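Local coordinates for variant surface glycoprotein MITat 1.13 (Trypanosoma brucei, PDB 6Z8H) that probably forms a coat on the parasite surface and lets the trypanosome evade host immunity through expression of antigenically distinct variants, at residues R348-D353 and A376-Q381; R60-A65 and S281-D286; S67-A72 and K342-T347. All coordinates share one frame; numbering follows the deposited sequence.

Contact 1 (R348-D353 and A376-Q381); sequences RIPKAD and ARLLLQ
R377 lies along P350 and ends with one face of its guanidinium under A352. Its CB starts the contact, with R377 CB 3.9 Å from P350 CB. CG is turned beside the backbone N, opposite the carbonyl carbon (chi1 -68°), and from there the chain runs extended to NE. This carries CD past the same proline, with R377 CD 4.0 Å from P350 CB. NE forms a salt bridge with D373, one turn earlier in the helix. CZ then comes under A352, whose CA stands 3.6 Å above the guanidinium plane, offset toward its rim. At the tip, R377 NH2 is 3.3 Å from A352 CB, over that face. NH1 forms salt bridges with E357 and with E311 of the second subunit. The three carboxylates would offset the charge of this buried arginine, although K302 of the second subunit also comes close. The bonds would limit rotation of its flat end.

L378 takes the other part of the proline ring. P350 CD is 3.6 Å from L378 CG and 3.7 Å from L378 CD2. The two side chains cross at about a right angle.

Strand 348-351 passes segment 376-381 at 93°, with the two short axes 8.4 Å apart. Strands 348-351 and 358-361 form a two-stranded antiparallel hairpin. It lies across the last modelled helix, 368-383, at the subunit interface, with L74 and A75 of helix 34-75 on the L378 side.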
loop_
_atom_site.group_PDB
_atom_site.type_symbol
_atom_site.label_atom_id
_atom_site.label_comp_id
_atom_site.label_asym_id
_atom_site.label_seq_id
_atom_site.Cartn_x
_atom_site.Cartn_y
_atom_site.Cartn_z
ATOM N N ARG A 348 1.482 -30.175 28.119
ATOM C CA ARG A 348 0.457 -29.660 29.018
ATOM C C ARG A 348 1.006 -28.479 29.811
ATOM O O ARG A 348 2.163 -28.483 30.247
ATOM C CB ARG A 348 -0.036 -30.772 29.950
ATOM C CG ARG A 348 -0.656 -31.947 29.201
ATOM C CD ARG A 348 -1.365 -32.925 30.134
ATOM N NE ARG A 348 -2.559 -32.329 30.733
ATOM C CZ ARG A 348 -3.741 -32.231 30.126
ATOM N NH1 ARG A 348 -3.912 -32.699 28.893
ATOM N NH2 ARG A 348 -4.763 -31.660 30.751
ATOM N N ILE A 349 0.176 -27.452 29.953
ATOM C CA ILE A 349 0.554 -26.181 30.572
ATOM C C ILE A 349 -0.590 -25.715 31.452
ATOM O O ILE A 349 -1.732 -26.162 31.292
ATOM C CB ILE A 349 0.871 -25.097 29.527
ATOM C CG1 ILE A 349 -0.308 -24.895 28.571
ATOM C CG2 ILE A 349 2.131 -25.481 28.739
ATOM C CD1 ILE A 349 -0.164 -23.674 27.668
ATOM N N PRO A 350 -0.307 -24.827 32.406
ATOM C CA PRO A 350 -1.376 -24.309 33.275
ATOM C C PRO A 350 -2.380 -23.463 32.506
ATOM O O PRO A 350 -2.026 -22.743 31.570
ATOM C CB PRO A 350 -0.630 -23.455 34.309
ATOM C CG PRO A 350 0.783 -23.804 34.181
ATOM C CD PRO A 350 1.022 -24.334 32.790
ATOM N N LYS A 351 -3.635 -23.504 32.970
ATOM C CA LYS A 351 -4.749 -22.729 32.428
ATOM C C LYS A 351 -5.528 -22.083 33.570
ATOM O O LYS A 351 -5.868 -22.755 34.551
ATOM C CB LYS A 351 -5.693 -23.657 31.653
ATOM C CG LYS A 351 -6.901 -22.965 31.051
ATOM C CD LYS A 351 -7.829 -23.931 30.317
ATOM C CE LYS A 351 -8.774 -24.663 31.255
ATOM N NZ LYS A 351 -9.872 -25.340 30.492
ATOM N N ALA A 352 -5.834 -20.793 33.431
ATOM C CA ALA A 352 -6.654 -20.106 34.420
ATOM C C ALA A 352 -8.078 -20.657 34.418
ATOM O O ALA A 352 -8.605 -21.088 33.391
ATOM C CB ALA A 352 -6.679 -18.605 34.114
ATOM N N ASP A 353 -8.700 -20.636 35.588
ATOM C CA ASP A 353 -10.078 -21.084 35.780
ATOM C C ASP A 353 -10.552 -20.673 37.172
ATOM O O ASP A 353 -9.802 -20.820 38.143
ATOM C CB ASP A 353 -10.162 -22.601 35.619
ATOM C CG ASP A 353 -11.592 -23.096 35.451
ATOM O OD1 ASP A 353 -12.056 -23.219 34.292
ATOM O OD2 ASP A 353 -12.243 -23.350 36.485
ATOM N N ALA A 376 4.030 -17.357 33.138
ATOM C CA ALA A 376 4.034 -16.747 34.459
ATOM C C ALA A 376 3.676 -17.765 35.534
ATOM O O ALA A 376 4.288 -17.789 36.610
ATOM C CB ALA A 376 3.060 -15.565 34.463
ATOM N N ARG A 377 2.673 -18.602 35.268
ATOM C CA ARG A 377 2.201 -19.556 36.268
ATOM C C ARG A 377 3.241 -20.640 36.520
ATOM O O ARG A 377 3.453 -21.055 37.670
ATOM C CB ARG A 377 0.861 -20.144 35.819
ATOM C CG ARG A 377 -0.284 -19.128 35.830
ATOM C CD ARG A 377 -1.562 -19.609 35.104
ATOM N NE ARG A 377 -2.654 -18.674 35.350
ATOM C CZ ARG A 377 -3.583 -18.828 36.296
ATOM N NH1 ARG A 377 -3.613 -19.907 37.059
ATOM N NH2 ARG A 377 -4.504 -17.910 36.480
ATOM N N LEU A 378 3.929 -21.071 35.455
ATOM C CA LEU A 378 4.981 -22.073 35.602
ATOM C C LEU A 378 6.158 -21.523 36.402
ATOM O O LEU A 378 6.762 -22.245 37.208
ATOM C CB LEU A 378 5.463 -22.547 34.226
ATOM C CG LEU A 378 4.476 -23.424 33.465
ATOM C CD1 LEU A 378 4.741 -23.363 31.973
ATOM C CD2 LEU A 378 4.528 -24.852 33.972
ATOM N N LEU A 379 6.533 -20.262 36.169
ATOM C CA LEU A 379 7.638 -19.694 36.930
ATOM C C LEU A 379 7.229 -19.457 38.379
ATOM O O LEU A 379 8.035 -19.646 39.305
ATOM C CB LEU A 379 8.129 -18.413 36.262
ATOM C CG LEU A 379 8.751 -18.549 34.868
ATOM C CD1 LEU A 379 8.956 -17.202 34.258
ATOM C CD2 LEU A 379 10.060 -19.296 34.950
ATOM N N LEU A 380 5.977 -19.054 38.609
ATOM C CA LEU A 380 5.518 -18.858 39.978
ATOM C C LEU A 380 5.540 -20.182 40.722
ATOM O O LEU A 380 5.937 -20.252 41.891
ATOM C CB LEU A 380 4.114 -18.251 39.977
ATOM C CG LEU A 380 3.478 -17.969 41.343
ATOM C CD1 LEU A 380 4.371 -17.036 42.133
ATOM C CD2 LEU A 380 2.088 -17.423 41.185
ATOM N N GLN A 381 5.116 -21.250 40.054
ATOM C CA GLN A 381 5.178 -22.574 40.657
ATOM C C GLN A 381 6.585 -22.890 41.143
ATOM O O GLN A 381 6.773 -23.431 42.239
ATOM C CB GLN A 381 4.737 -23.615 39.634
ATOM C CG GLN A 381 4.866 -25.045 40.136
ATOM C CD GLN A 381 3.576 -25.546 40.760
ATOM O OE1 GLN A 381 3.110 -25.014 41.778
ATOM N NE2 GLN A 381 2.977 -26.565 40.139
#

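Contact 2 (R60-A65 and S281-D286); sequences RENSEA and SSLITD
N62 grips the backbone of the loop 281-286 with both ends of its amide. N62 ND2 donates to S282 O at 2.9 Å, in the plane of the N62 amide and in the carbonyl plane of S282. I284 N donates to N62 OD1 at 2.9 Å. That bond is nearly straight (170°), with the donor tilted 33° from the carbonyl plane. Water 2 also donates to N62 OD1 and accepts from T285 N, so this oxygen takes two donors. CG of N62 sits beside its backbone N (chi1 -77°), which turns the amide to the loop.

The tight part lies around I284. I284 CD1 comes within 3.4 Å of N62 O, and I284 CG2 packs 3.9 Å from A65 CB. W341 of helix 336-345 touches both I284 and A65, and A91 of helix 78-129 also touches I284.

The looser side is at E61, which is exposed. E61 OE1, at the end of an extended chain, is 3.7 Å from L283 CD2. Water 1 donates to E61 OE1 at 2.7 Å and is also hydrogen-bonded to T285 OG1.

L283 to D286 forms a type I turn, and D286 N-caps the helix that follows. The chemistry implies that a buried asparagine serves the loop as a substitute peptide group. It satisfies one backbone N-H and one C=O, while water 1 bridges the more open margin.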
loop_
_atom_site.group_PDB
_atom_site.type_symbol
_atom_site.label_atom_id
_atom_site.label_comp_id
_atom_site.label_asym_id
_atom_site.label_seq_id
_atom_site.Cartn_x
_atom_site.Cartn_y
_atom_site.Cartn_z
ATOM N N ARG A 60 4.107 -14.168 11.013
ATOM C CA ARG A 60 3.074 -14.539 11.978
ATOM C C ARG A 60 3.279 -15.964 12.456
ATOM O O ARG A 60 3.196 -16.237 13.656
ATOM C CB ARG A 60 1.673 -14.370 11.381
ATOM C CG ARG A 60 0.554 -14.951 12.233
ATOM C CD ARG A 60 -0.825 -14.854 11.587
ATOM N NE ARG A 60 -1.042 -15.883 10.574
ATOM C CZ ARG A 60 -1.241 -15.640 9.283
ATOM N NH1 ARG A 60 -1.280 -14.394 8.820
ATOM N NH2 ARG A 60 -1.428 -16.648 8.442
ATOM N N GLU A 61 3.568 -16.875 11.528
ATOM C CA GLU A 61 3.801 -18.266 11.883
ATOM C C GLU A 61 5.074 -18.421 12.693
ATOM O O GLU A 61 5.105 -19.208 13.637
ATOM C CB GLU A 61 3.884 -19.152 10.637
ATOM C CG GLU A 61 2.575 -19.331 9.907
ATOM C CD GLU A 61 2.679 -20.301 8.751
ATOM O OE1 GLU A 61 3.725 -20.960 8.588
ATOM O OE2 GLU A 61 1.705 -20.383 7.995
ATOM N N ASN A 62 6.133 -17.680 12.351
ATOM C CA ASN A 62 7.380 -17.768 13.102
ATOM C C ASN A 62 7.220 -17.197 14.515
ATOM O O ASN A 62 7.761 -17.758 15.477
ATOM C CB ASN A 62 8.512 -17.054 12.361
ATOM C CG ASN A 62 9.059 -17.856 11.187
ATOM O OD1 ASN A 62 8.978 -19.082 11.169
ATOM N ND2 ASN A 62 9.604 -17.149 10.175
ATOM N N SER A 63 6.498 -16.087 14.675
ATOM C CA SER A 63 6.260 -15.576 16.018
ATOM C C SER A 63 5.508 -16.590 16.859
ATOM O O SER A 63 5.881 -16.828 18.022
ATOM C CB SER A 63 5.434 -14.299 15.951
ATOM O OG SER A 63 6.175 -13.238 15.401
ATOM N N GLU A 64 4.480 -17.233 16.287
ATOM C CA GLU A 64 3.735 -18.258 17.014
ATOM C C GLU A 64 4.625 -19.453 17.349
ATOM O O GLU A 64 4.586 -19.983 18.468
ATOM C CB GLU A 64 2.548 -18.740 16.188
ATOM C CG GLU A 64 1.701 -19.797 16.855
ATOM C CD GLU A 64 0.450 -20.144 16.073
ATOM O OE1 GLU A 64 -0.463 -19.296 15.998
ATOM O OE2 GLU A 64 0.387 -21.264 15.518
ATOM N N ALA A 65 5.455 -19.881 16.398
ATOM C CA ALA A 65 6.305 -21.034 16.644
ATOM C C ALA A 65 7.274 -20.750 17.775
ATOM O O ALA A 65 7.516 -21.619 18.622
ATOM C CB ALA A 65 7.069 -21.405 15.377
ATOM N N SER A 281 11.419 -15.508 4.086
ATOM C CA SER A 281 11.066 -16.754 3.419
ATOM C C SER A 281 11.348 -17.991 4.268
ATOM O O SER A 281 10.884 -19.078 3.906
ATOM C CB SER A 281 11.806 -16.900 2.084
ATOM O OG SER A 281 13.203 -17.003 2.232
ATOM N N SER A 282 12.074 -17.870 5.391
ATOM C CA SER A 282 12.486 -19.022 6.181
ATOM C C SER A 282 11.497 -19.243 7.317
ATOM O O SER A 282 10.976 -18.280 7.892
ATOM C CB SER A 282 13.875 -18.782 6.765
ATOM O OG SER A 282 14.841 -18.700 5.738
ATOM N N LEU A 283 11.250 -20.513 7.634
ATOM C CA LEU A 283 10.290 -20.909 8.651
ATOM C C LEU A 283 10.963 -21.756 9.722
ATOM O O LEU A 283 11.715 -22.690 9.415
ATOM C CB LEU A 283 9.128 -21.702 8.068
ATOM C CG LEU A 283 8.066 -20.966 7.253
ATOM C CD1 LEU A 283 7.112 -22.000 6.651
ATOM C CD2 LEU A 283 7.286 -19.956 8.074
ATOM N N ILE A 284 10.670 -21.428 10.985
ATOM C CA ILE A 284 11.125 -22.228 12.114
ATOM C C ILE A 284 10.685 -23.675 11.974
ATOM O O ILE A 284 11.402 -24.580 12.402
ATOM C CB ILE A 284 10.582 -21.584 13.407
ATOM C CG1 ILE A 284 11.333 -20.291 13.702
ATOM C CG2 ILE A 284 10.718 -22.542 14.601
ATOM C CD1 ILE A 284 10.668 -19.393 14.717
ATOM N N THR A 285 9.531 -23.931 11.360
ATOM C CA THR A 285 9.018 -25.291 11.226
ATOM C C THR A 285 9.692 -26.066 10.089
ATOM O O THR A 285 9.357 -27.230 9.868
ATOM C CB THR A 285 7.500 -25.274 11.010
ATOM O OG1 THR A 285 7.213 -24.409 9.909
ATOM C CG2 THR A 285 6.752 -24.801 12.247
ATOM N N ASP A 286 10.647 -25.456 9.393
ATOM C CA ASP A 286 11.451 -26.111 8.368
ATOM C C ASP A 286 12.768 -26.575 8.999
ATOM O O ASP A 286 13.637 -25.756 9.318
ATOM C CB ASP A 286 11.701 -25.131 7.226
ATOM C CG ASP A 286 12.593 -25.700 6.157
ATOM O OD1 ASP A 286 12.951 -26.897 6.246
ATOM O OD2 ASP A 286 12.936 -24.935 5.219
HETATM O O HOH W 1 5.188 -22.667 10.143
HETATM O O HOH W 2 7.535 -21.517 11.523
#

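Contact 3 (S67-A72 and K342-T347); sequences SKLVTA and KDIGST
The backbones come closest at A72 and I344, whose CA atoms are 6.0 Å apart, where helix 34-75 meets the C-terminal part of helix 336-345. A72 and I344 both point their CB toward the opposite segment.

I344 carries most of the contact, and its two branches do different work. CG2 is anti to the backbone N and lies over the helix surface. I344 CG2 is 3.8 Å from A72 CB and 3.9 Å from K68 O. The other branch starts beside the backbone N (chi1 -72°) and is extended to its end (chi2 169°). This brings I344 CD1 to 3.6 Å from L69 CD2. The CB of L69 points away from 342-347, but its branched end returns to the contact. I344 and L69 meet at a slant through CD1 and CD2. T347 adds a smaller touch, with T347 OG1 4.0 Å from A72 CB.

The apolar patch continues beyond the two segments. L69 also packs on L87, L88 and A91 of helix 78-129, and W341 touches both K68 and L69. I362 covers K68, A72 and T347. Within helix 34-75, T71 OG1 donates to S67 O at 2.8 Å. T71 N reaches the same oxygen from the other face of its plane. That binds the threonine hydroxyl back to its own helix.

G345 and T347 make backbone bonds with D363 and I362, so the chain following I344 is held as well. This is buried helix-to-helix packing by small and branched apolar residues. A short late helix is laid on the long helical hairpin, 34-75 and 78-129, that forms the core of A-type variant surface glycoprotein N-terminal domains.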
loop_
_atom_site.group_PDB
_atom_site.type_symbol
_atom_site.label_atom_id
_atom_site.label_comp_id
_atom_site.label_asym_id
_atom_site.label_seq_id
_atom_site.Cartn_x
_atom_site.Cartn_y
_atom_site.Cartn_z
ATOM N N SER A 67 7.004 -18.602 20.267
ATOM C CA SER A 67 6.301 -18.599 21.541
ATOM C C SER A 67 5.975 -20.005 22.008
ATOM O O SER A 67 6.082 -20.301 23.201
ATOM C CB SER A 67 5.049 -17.743 21.438
ATOM O OG SER A 67 5.443 -16.396 21.390
ATOM N N LYS A 68 5.611 -20.866 21.055
ATOM C CA LYS A 68 5.273 -22.291 21.301
ATOM C C LYS A 68 6.510 -23.004 21.862
ATOM O O LYS A 68 6.341 -23.840 22.770
ATOM C CB LYS A 68 4.790 -22.957 20.008
ATOM C CG LYS A 68 3.288 -22.890 19.768
ATOM C CD LYS A 68 2.746 -24.052 18.963
ATOM C CE LYS A 68 1.959 -23.614 17.747
ATOM N NZ LYS A 68 1.523 -24.771 16.930
ATOM N N LEU A 69 7.701 -22.680 21.344
ATOM C CA LEU A 69 8.957 -23.303 21.769
ATOM C C LEU A 69 9.319 -22.855 23.181
ATOM O O LEU A 69 9.726 -23.666 24.011
ATOM C CB LEU A 69 10.100 -22.961 20.816
ATOM C CG LEU A 69 10.111 -23.639 19.444
ATOM C CD1 LEU A 69 11.205 -23.055 18.586
ATOM C CD2 LEU A 69 10.328 -25.126 19.657
ATOM N N VAL A 70 9.224 -21.551 23.465
ATOM C CA VAL A 70 9.593 -21.074 24.799
ATOM C C VAL A 70 8.675 -21.684 25.843
ATOM O O VAL A 70 9.125 -22.165 26.898
ATOM C CB VAL A 70 9.587 -19.538 24.851
ATOM C CG1 VAL A 70 9.788 -19.050 26.273
ATOM C CG2 VAL A 70 10.639 -18.976 23.935
ATOM N N THR A 71 7.371 -21.653 25.577
ATOM C CA THR A 71 6.404 -22.172 26.531
ATOM C C THR A 71 6.617 -23.657 26.767
ATOM O O THR A 71 6.658 -24.119 27.908
ATOM C CB THR A 71 4.989 -21.906 26.020
ATOM O OG1 THR A 71 4.805 -20.502 25.728
ATOM C CG2 THR A 71 3.946 -22.360 27.014
ATOM N N ALA A 72 6.791 -24.423 25.699
ATOM C CA ALA A 72 7.023 -25.854 25.847
ATOM C C ALA A 72 8.343 -26.143 26.551
ATOM O O ALA A 72 8.432 -27.083 27.342
ATOM C CB ALA A 72 6.988 -26.505 24.456
ATOM N N LYS A 342 4.508 -32.060 16.891
ATOM C CA LYS A 342 3.292 -32.637 17.466
ATOM C C LYS A 342 3.519 -32.756 18.981
ATOM O O LYS A 342 2.626 -32.404 19.693
ATOM C CB LYS A 342 2.938 -33.952 16.770
ATOM C CG LYS A 342 2.185 -33.768 15.465
ATOM C CD LYS A 342 0.908 -32.966 15.644
ATOM C CE LYS A 342 -0.033 -33.011 14.463
ATOM N NZ LYS A 342 -1.041 -31.924 14.506
ATOM N N ASP A 343 4.664 -33.271 19.432
ATOM C CA ASP A 343 4.923 -33.407 20.858
ATOM C C ASP A 343 4.991 -32.038 21.534
ATOM O O ASP A 343 4.550 -31.878 22.680
ATOM C CB ASP A 343 6.218 -34.188 21.068
ATOM C CG ASP A 343 6.095 -35.641 20.664
ATOM O OD1 ASP A 343 4.957 -36.101 20.413
ATOM O OD2 ASP A 343 7.137 -36.321 20.581
ATOM N N ILE A 344 5.568 -31.043 20.852
ATOM C CA ILE A 344 5.602 -29.688 21.404
ATOM C C ILE A 344 4.186 -29.189 21.667
ATOM O O ILE A 344 3.881 -28.660 22.742
ATOM C CB ILE A 344 6.369 -28.738 20.465
ATOM C CG1 ILE A 344 7.868 -29.039 20.505
ATOM C CG2 ILE A 344 6.121 -27.276 20.836
ATOM C CD1 ILE A 344 8.656 -28.332 19.412
ATOM N N GLY A 345 3.299 -29.369 20.690
ATOM C CA GLY A 345 1.927 -28.914 20.817
ATOM C C GLY A 345 1.102 -29.652 21.851
ATOM O O GLY A 345 0.111 -29.103 22.341
ATOM N N SER A 346 1.476 -30.878 22.186
ATOM C CA SER A 346 0.768 -31.672 23.182
ATOM C C SER A 346 1.281 -31.422 24.597
ATOM O O SER A 346 0.775 -32.018 25.553
ATOM C CB SER A 346 0.909 -33.162 22.862
ATOM O OG SER A 346 2.230 -33.601 23.098
ATOM N N THR A 347 2.300 -30.589 24.754
ATOM C CA THR A 347 2.807 -30.282 26.081
ATOM C C THR A 347 1.711 -29.634 26.925
ATOM O O THR A 347 1.076 -28.672 26.499
ATOM C CB THR A 347 3.994 -29.330 25.962
ATOM O OG1 THR A 347 5.014 -29.918 25.151
ATOM C CG2 THR A 347 4.584 -29.046 27.325
#

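From the N terminus, helix 34-75 supplies 60-65 and then 67-72. Contact 2 closes a loop of 215 residues when the chain returns at 281-286. Contact 3 closes one of 269 residues at 342-347. These two cross, because their segments alternate. Their centres are 14 Å apart, and I284 CG2 meets L69 CD1 at 4.0 Å. Contact 1 follows contact 3 in series and closes a short loop of 22 residues. It touches contact 3 where I349 CG2 is 4.0 Å from T71 CG2, but does not touch contact 2. Together they tie the 281-286 loop, helix 336-345, the 348-351 hairpin strand and helix 368-383 around one end of helix 34-75.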